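Carbohydrate deacetylase (Enterococcus faecalis, PDB 2I5I) probably catalyses the deacetylation of acetylated carbohydrates during oligosaccharide breakdown, with magnesium as cofactor. Local coordinates at residues 7-19 against 32-45. Sequence-based numbering, arbitrary orientation. Where two conformers were deposited one is given.
Sequences LIINADDFGYTPA and VVTSTTALPTSPYF
A11 N donates to S35 O and T37 N to A11 O, the alternation expected of parallel strands; N10 pairs with S35 and A11 with T36, and the axes of 7-11 and 35-38 diverge by 35°. I9 O takes both T34 N and S35 N where the pairing begins. Past the corner at D12 the strands pair again: F14 N reaches T37 O, and L39 N donates to F14 O at 3.0 Å.

Side-chain hydroxyls add to these bonds. With chi1 at -169° the T36 hydroxyl is turned away from its own N, and OG1 donates to A11 O at 2.6 Å, from the face of that carbonyl opposite T37 N, while CG2 faces the F14 ring. On the other face of the sheet S35 OG gives a 2.7 Å bond to N10 OD1, while N10 ND2 makes a weak one to T37 OG1, whose further partner is D128. Beyond the strands, S42 OG donates to G15 O, also at 2.7 Å, tying the 39-42 turn to the D13-Y16 type II turn.

Two CH-pi contacts are defined by the geometry. T36 CG2 lies over one face of the F14 ring, 4.1 Å from its centroid, with A38 CB at the ring edge. P18 CD sits almost centrally above the Y44 ring, 3.6 Å from the centroid and 7° off the normal. I9 CD1 touches V32 CG2 at 3.7 Å.

Helix 18-29 connects the two strands in a beta-alpha-beta crossover. Strand 6-11 also pairs with 208-213 and 254-256, and 35-38 with 60-65. D13, salt-bridged to R232, lies close to H130, a predicted magnesium ligand, and may with H64 and H130 form a metal site; I221 of helix 220-225 packs on P18 and Y44.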
ATOM      1  N   LEU A   7      25.063   2.478  18.144  1.00 22.84           N
ATOM      2  CA  LEU A   7      25.707   2.911  16.925  1.00 22.19           C
ATOM      3  C   LEU A   7      24.665   3.297  15.860  1.00 22.31           C
ATOM      4  O   LEU A   7      23.893   2.464  15.428  1.00 19.48           O
ATOM      5  CB  LEU A   7      26.610   1.827  16.341  1.00 17.99           C
ATOM      6  CG  LEU A   7      27.283   2.181  15.019  1.00 18.13           C
ATOM      7  CD1 LEU A   7      28.164   3.418  15.156  1.00 25.41           C
ATOM      8  CD2 LEU A   7      28.142   1.037  14.479  1.00 21.53           C
ATOM      9  N   ILE A   8      24.677   4.567  15.522  1.00 19.70           N
ATOM     10  CA  ILE A   8      23.891   5.163  14.466  1.00 20.00           C
ATOM     11  C   ILE A   8      24.796   5.196  13.237  1.00 23.96           C
ATOM     12  O   ILE A   8      25.891   5.763  13.258  1.00 24.55           O
ATOM     13  CB  ILE A   8      23.430   6.566  14.870  1.00 21.27           C
ATOM     14  CG1 ILE A   8      22.586   6.612  16.138  1.00 21.50           C
ATOM     15  CG2 ILE A   8      22.721   7.228  13.699  1.00 23.36           C
ATOM     16  CD1 ILE A   8      22.366   8.019  16.646  1.00 21.22           C
ATOM     17  N   ILE A   9      24.377   4.561  12.168  1.00 23.00           N
ATOM     18  CA  ILE A   9      25.000   4.530  10.853  1.00 21.70           C
ATOM     19  C   ILE A   9      24.059   5.297   9.939  1.00 19.56           C
ATOM     20  O   ILE A   9      22.960   4.878   9.607  1.00 19.26           O
ATOM     21  CB  ILE A   9      25.265   3.100  10.356  1.00 21.26           C
ATOM     22  CG1 ILE A   9      26.064   2.317  11.381  1.00 20.52           C
ATOM     23  CG2 ILE A   9      25.955   3.086   9.003  1.00 20.85           C
ATOM     24  CD1 ILE A   9      26.422   0.902  11.024  1.00 21.71           C
ATOM     25  N   ASN A  10      24.521   6.506   9.612  1.00 18.92           N
ATOM     26  CA  ASN A  10      23.646   7.468   8.949  1.00 19.76           C
ATOM     27  C   ASN A  10      24.199   7.755   7.566  1.00 18.37           C
ATOM     28  O   ASN A  10      25.343   8.174   7.404  1.00 23.79           O
ATOM     29  CB  ASN A  10      23.509   8.786   9.730  1.00 18.64           C
ATOM     30  CG  ASN A  10      22.537   9.743   9.061  1.00 18.73           C
ATOM     31  OD1 ASN A  10      21.358   9.840   9.427  1.00 23.55           O
ATOM     32  ND2 ASN A  10      23.052  10.458   8.084  1.00 19.01           N
ATOM     33  N   ALA A  11      23.331   7.542   6.582  1.00 22.47           N
ATOM     34  CA  ALA A  11      23.667   7.853   5.199  1.00 16.62           C
ATOM     35  C   ALA A  11      23.341   9.303   4.899  1.00 14.22           C
ATOM     36  O   ALA A  11      22.182   9.714   4.986  1.00 19.43           O
ATOM     37  CB  ALA A  11      22.895   6.940   4.247  1.00 20.81           C
ATOM     38  N   ASP A  12      24.332  10.104   4.541  1.00 19.61           N
ATOM     39  CA  ASP A  12      24.058  11.477   4.151  1.00 19.85           C
ATOM     40  C   ASP A  12      23.532  11.561   2.713  1.00 23.94           C
ATOM     41  O   ASP A  12      23.817  10.688   1.883  1.00 20.15           O
ATOM     42  CB  ASP A  12      25.337  12.308   4.322  1.00 19.47           C
ATOM     43  CG  ASP A  12      25.793  12.405   5.766  1.00 29.15           C
ATOM     44  OD1 ASP A  12      25.179  11.777   6.654  1.00 24.14           O
ATOM     45  OD2 ASP A  12      26.789  13.124   6.017  1.00 27.57           O
ATOM     46  N   ASP A  13      22.742  12.581   2.432  1.00 21.68           N
ATOM     47  CA  ASP A  13      22.331  12.999   1.107  1.00 19.77           C
ATOM     48  C   ASP A  13      21.094  12.284   0.573  1.00 20.71           C
ATOM     49  O   ASP A  13      20.903  12.198  -0.643  1.00 20.21           O
ATOM     50  CB  ASP A  13      23.479  12.817   0.099  1.00 20.09           C
ATOM     51  CG  ASP A  13      24.661  13.737   0.342  1.00 29.80           C
ATOM     52  OD1 ASP A  13      24.450  14.748   1.041  1.00 28.74           O
ATOM     53  OD2 ASP A  13      25.788  13.470  -0.144  1.00 25.28           O
ATOM     54  N   PHE A  14      20.220  11.810   1.443  1.00 20.64           N
ATOM     55  CA  PHE A  14      18.911  11.302   0.958  1.00 20.11           C
ATOM     56  C   PHE A  14      18.212  12.342   0.116  1.00 20.39           C
ATOM     57  O   PHE A  14      18.209  13.535   0.433  1.00 17.98           O
ATOM     58  CB  PHE A  14      18.048  10.867   2.139  1.00 22.67           C
ATOM     59  CG  PHE A  14      16.967   9.851   1.775  1.00 18.74           C
ATOM     60  CD1 PHE A  14      17.347   8.586   1.338  1.00 17.20           C
ATOM     61  CD2 PHE A  14      15.636  10.194   1.886  1.00 17.85           C
ATOM     62  CE1 PHE A  14      16.360   7.666   1.005  1.00 22.58           C
ATOM     63  CE2 PHE A  14      14.643   9.274   1.560  1.00 25.35           C
ATOM     64  CZ  PHE A  14      15.028   8.018   1.138  1.00 22.00           C
ATOM     65  N   GLY A  15      17.591  11.962  -1.006  1.00 16.81           N
ATOM     66  CA  GLY A  15      16.923  12.897  -1.876  1.00 19.89           C
ATOM     67  C   GLY A  15      17.846  13.707  -2.763  1.00 16.63           C
ATOM     68  O   GLY A  15      17.365  14.544  -3.528  1.00 19.74           O
ATOM     69  N   TYR A  16      19.155  13.485  -2.676  1.00 18.14           N
ATOM     70  CA  TYR A  16      20.112  14.220  -3.486  1.00 14.94           C
ATOM     71  C   TYR A  16      19.793  14.012  -4.961  1.00 19.07           C
ATOM     72  O   TYR A  16      19.578  14.941  -5.744  1.00 25.40           O
ATOM     73  CB  TYR A  16      21.518  13.779  -3.121  1.00 20.90           C
ATOM     74  CG  TYR A  16      22.661  14.644  -3.586  1.00 21.33           C
ATOM     75  CD1 TYR A  16      22.477  15.944  -4.043  1.00 22.87           C
ATOM     76  CD2 TYR A  16      23.949  14.130  -3.557  1.00 23.49           C
ATOM     77  CE1 TYR A  16      23.563  16.689  -4.456  1.00 22.08           C
ATOM     78  CE2 TYR A  16      25.039  14.881  -3.968  1.00 24.28           C
ATOM     79  CZ  TYR A  16      24.835  16.162  -4.419  1.00 29.33           C
ATOM     80  OH  TYR A  16      25.920  16.914  -4.829  1.00 37.77           O
ATOM     81  N   THR A  17      19.781  12.742  -5.363  0.50 18.77           N
ATOM     82  CA  THR A  17      19.347  12.355  -6.708  0.50 15.48           C
ATOM     83  C   THR A  17      18.592  11.027  -6.625  0.50 18.48           C
ATOM     84  O   THR A  17      18.744  10.283  -5.649  0.50 19.57           O
ATOM     85  CB  THR A  17      20.482  12.306  -7.732  0.50 20.96           C
ATOM     86  OG1 THR A  17      20.905  10.963  -7.964  0.50 29.17           O
ATOM     87  CG2 THR A  17      21.816  12.940  -7.309  0.50 28.37           C
ATOM     88  N   PRO A  18      17.769  10.700  -7.610  1.00 19.67           N
ATOM     89  CA  PRO A  18      17.042   9.416  -7.575  1.00 22.61           C
ATOM     90  C   PRO A  18      17.894   8.191  -7.293  1.00 20.43           C
ATOM     91  O   PRO A  18      17.487   7.314  -6.538  1.00 20.55           O
ATOM     92  CB  PRO A  18      16.448   9.352  -9.003  1.00 23.19           C
ATOM     93  CG  PRO A  18      16.166  10.802  -9.280  1.00 20.05           C
ATOM     94  CD  PRO A  18      17.441  11.479  -8.797  1.00 19.68           C
ATOM     95  N   ALA A  19      19.089   8.039  -7.860  1.00 16.25           N
ATOM     96  CA  ALA A  19      19.929   6.893  -7.610  1.00 18.02           C
ATOM     97  C   ALA A  19      20.625   6.913  -6.247  1.00 20.25           C
ATOM     98  O   ALA A  19      20.896   5.867  -5.675  1.00 17.47           O
ATOM     99  CB  ALA A  19      21.030   6.767  -8.668  1.00 22.65           C
ATOM    100  N   VAL A  32      23.596  -2.298   6.918  1.00 24.34           N
ATOM    101  CA  VAL A  32      23.529  -1.839   8.314  1.00 23.52           C
ATOM    102  C   VAL A  32      23.213  -0.362   8.486  1.00 25.89           C
ATOM    103  O   VAL A  32      23.246   0.147   9.620  1.00 22.82           O
ATOM    104  CB  VAL A  32      24.855  -2.202   9.030  1.00 28.32           C
ATOM    105  CG1 VAL A  32      24.989  -3.720   9.135  1.00 25.15           C
ATOM    106  CG2 VAL A  32      26.046  -1.594   8.321  1.00 20.87           C
ATOM    107  N   VAL A  33      22.865   0.372   7.439  1.00 20.42           N
ATOM    108  CA  VAL A  33      22.444   1.768   7.545  1.00 20.19           C
ATOM    109  C   VAL A  33      21.131   1.839   8.319  1.00 23.76           C
ATOM    110  O   VAL A  33      20.135   1.190   7.979  1.00 23.27           O
ATOM    111  CB  VAL A  33      22.287   2.456   6.179  1.00 19.26           C
ATOM    112  CG1 VAL A  33      21.652   3.832   6.329  1.00 18.44           C
ATOM    113  CG2 VAL A  33      23.637   2.532   5.475  1.00 18.62           C
ATOM    114  N   THR A  34      21.103   2.622   9.401  1.00 18.29           N
ATOM    115  CA  THR A  34      19.896   2.677  10.225  1.00 19.84           C
ATOM    116  C   THR A  34      19.156   3.993  10.141  1.00 17.68           C
ATOM    117  O   THR A  34      18.015   4.132  10.624  1.00 20.28           O
ATOM    118  CB  THR A  34      20.253   2.447  11.723  1.00 25.38           C
ATOM    119  OG1 THR A  34      20.900   3.657  12.144  1.00 26.97           O
ATOM    120  CG2 THR A  34      21.234   1.318  11.930  1.00 17.91           C
ATOM    121  N   SER A  35      19.777   4.975   9.518  1.00 18.86           N
ATOM    122  CA  SER A  35      19.302   6.339   9.422  1.00 17.43           C
ATOM    123  C   SER A  35      19.813   7.024   8.168  1.00 12.25           C
ATOM    124  O   SER A  35      20.827   6.578   7.606  1.00 18.84           O
ATOM    125  CB  SER A  35      19.809   7.066  10.675  1.00 26.93           C
ATOM    126  OG  SER A  35      19.444   8.429  10.671  1.00 21.77           O
ATOM    127  N   THR A  36      19.147   8.084   7.764  1.00 16.61           N
ATOM    128  CA  THR A  36      19.620   8.961   6.702  1.00 17.38           C
ATOM    129  C   THR A  36      19.212  10.391   7.006  1.00 18.19           C
ATOM    130  O   THR A  36      18.292  10.639   7.799  1.00 21.38           O
ATOM    131  CB  THR A  36      19.083   8.499   5.338  1.00 20.29           C
ATOM    132  OG1 THR A  36      19.714   9.162   4.230  1.00 17.25           O
ATOM    133  CG2 THR A  36      17.587   8.806   5.271  1.00 20.04           C
ATOM    134  N   THR A  37      19.885  11.321   6.345  1.00 17.41           N
ATOM    135  CA  THR A  37      19.462  12.728   6.434  1.00 16.37           C
ATOM    136  C   THR A  37      19.266  13.275   5.020  1.00 18.44           C
ATOM    137  O   THR A  37      20.147  13.001   4.196  1.00 22.20           O
ATOM    138  CB  THR A  37      20.447  13.602   7.213  1.00 23.86           C
ATOM    139  OG1 THR A  37      21.787  13.375   6.783  1.00 22.18           O
ATOM    140  CG2 THR A  37      20.333  13.231   8.693  1.00 20.48           C
ATOM    141  N   ALA A  38      18.151  13.948   4.839  1.00 16.10           N
ATOM    142  CA  ALA A  38      17.613  14.346   3.550  1.00 18.61           C
ATOM    143  C   ALA A  38      17.699  15.828   3.245  1.00 24.11           C
ATOM    144  O   ALA A  38      17.511  16.655   4.142  1.00 20.64           O
ATOM    145  CB  ALA A  38      16.137  13.919   3.526  1.00 20.90           C
ATOM    146  N   LEU A  39      17.945  16.150   1.973  1.00 18.31           N
ATOM    147  CA  LEU A  39      18.033  17.526   1.503  1.00 18.36           C
ATOM    148  C   LEU A  39      16.715  18.079   0.993  1.00 19.38           C
ATOM    149  O   LEU A  39      16.327  17.850  -0.161  1.00 21.11           O
ATOM    150  CB  LEU A  39      19.083  17.607   0.403  1.00 20.37           C
ATOM    151  CG  LEU A  39      20.522  17.201   0.719  1.00 19.75           C
ATOM    152  CD1 LEU A  39      21.201  16.653  -0.525  1.00 27.68           C
ATOM    153  CD2 LEU A  39      21.297  18.406   1.282  1.00 23.23           C
ATOM    154  N   PRO A  40      15.983  18.876   1.762  1.00 17.54           N
ATOM    155  CA  PRO A  40      14.811  19.557   1.228  1.00 16.30           C
ATOM    156  C   PRO A  40      15.088  20.550   0.102  1.00 16.37           C
ATOM    157  O   PRO A  40      14.189  20.955  -0.646  1.00 22.58           O
ATOM    158  CB  PRO A  40      14.248  20.352   2.427  1.00 26.27           C
ATOM    159  CG  PRO A  40      15.260  20.241   3.500  1.00 24.98           C
ATOM    160  CD  PRO A  40      16.240  19.172   3.185  1.00 21.80           C
ATOM    161  N   THR A  41      16.337  20.977  -0.042  1.00 21.03           N
ATOM    162  CA  THR A  41      16.753  21.918  -1.063  1.00 20.15           C
ATOM    163  C   THR A  41      16.863  21.231  -2.419  1.00 26.80           C
ATOM    164  O   THR A  41      17.017  21.869  -3.458  1.00 26.55           O
ATOM    165  CB  THR A  41      18.114  22.564  -0.716  1.00 23.70           C
ATOM    166  OG1 THR A  41      18.977  21.600  -0.111  1.00 22.90           O
ATOM    167  CG2 THR A  41      17.861  23.681   0.290  1.00 20.65           C
ATOM    168  N   SER A  42      16.763  19.898  -2.378  1.00 28.00           N
ATOM    169  CA  SER A  42      16.813  19.121  -3.616  1.00 22.97           C
ATOM    170  C   SER A  42      15.459  18.933  -4.265  1.00 17.36           C
ATOM    171  O   SER A  42      14.443  18.634  -3.654  1.00 19.38           O
ATOM    172  CB  SER A  42      17.401  17.738  -3.296  1.00 23.63           C
ATOM    173  OG  SER A  42      17.697  17.059  -4.509  1.00 29.49           O
ATOM    174  N   PRO A  43      15.365  19.087  -5.583  1.00 20.31           N
ATOM    175  CA  PRO A  43      14.014  18.967  -6.177  1.00 24.83           C
ATOM    176  C   PRO A  43      13.436  17.561  -6.038  1.00 18.82           C
ATOM    177  O   PRO A  43      12.222  17.365  -6.086  1.00 28.33           O
ATOM    178  CB  PRO A  43      14.255  19.331  -7.634  1.00 26.67           C
ATOM    179  CG  PRO A  43      15.705  19.190  -7.870  1.00 26.60           C
ATOM    180  CD  PRO A  43      16.413  19.372  -6.548  1.00 24.53           C
ATOM    181  N   TYR A  44      14.281  16.564  -5.843  1.00 21.40           N
ATOM    182  CA  TYR A  44      13.912  15.169  -5.645  1.00 16.61           C
ATOM    183  C   TYR A  44      13.515  14.850  -4.213  1.00 22.75           C
ATOM    184  O   TYR A  44      13.245  13.689  -3.895  1.00 22.34           O
ATOM    185  CB  TYR A  44      15.107  14.269  -6.021  1.00 18.79           C
ATOM    186  CG  TYR A  44      15.618  14.567  -7.400  1.00 22.76           C
ATOM    187  CD1 TYR A  44      14.865  14.141  -8.498  1.00 24.10           C
ATOM    188  CD2 TYR A  44      16.801  15.249  -7.630  1.00 22.15           C
ATOM    189  CE1 TYR A  44      15.295  14.393  -9.774  1.00 22.83           C
ATOM    190  CE2 TYR A  44      17.221  15.499  -8.923  1.00 24.47           C
ATOM    191  CZ  TYR A  44      16.470  15.067  -9.988  1.00 24.67           C
ATOM    192  OH  TYR A  44      16.868  15.314 -11.281  1.00 31.63           O
ATOM    193  N   PHE A  45      13.480  15.843  -3.320  1.00 21.31           N
ATOM    194  CA  PHE A  45      13.220  15.512  -1.915  1.00 21.91           C
ATOM    195  C   PHE A  45      11.912  14.791  -1.636  1.00 15.85           C
ATOM    196  O   PHE A  45      11.885  13.775  -0.953  1.00 21.29           O
ATOM    197  CB  PHE A  45      13.229  16.797  -1.077  1.00 20.98           C
ATOM    198  CG  PHE A  45      12.707  16.640   0.336  1.00 19.89           C
ATOM    199  CD1 PHE A  45      13.440  15.952   1.287  1.00 25.46           C
ATOM    200  CD2 PHE A  45      11.494  17.189   0.678  1.00 22.37           C
ATOM    201  CE1 PHE A  45      12.947  15.809   2.583  1.00 17.25           C
ATOM    202  CE2 PHE A  45      10.993  17.077   1.965  1.00 18.54           C
ATOM    203  CZ  PHE A  45      11.751  16.394   2.902  1.00 16.43           C
TER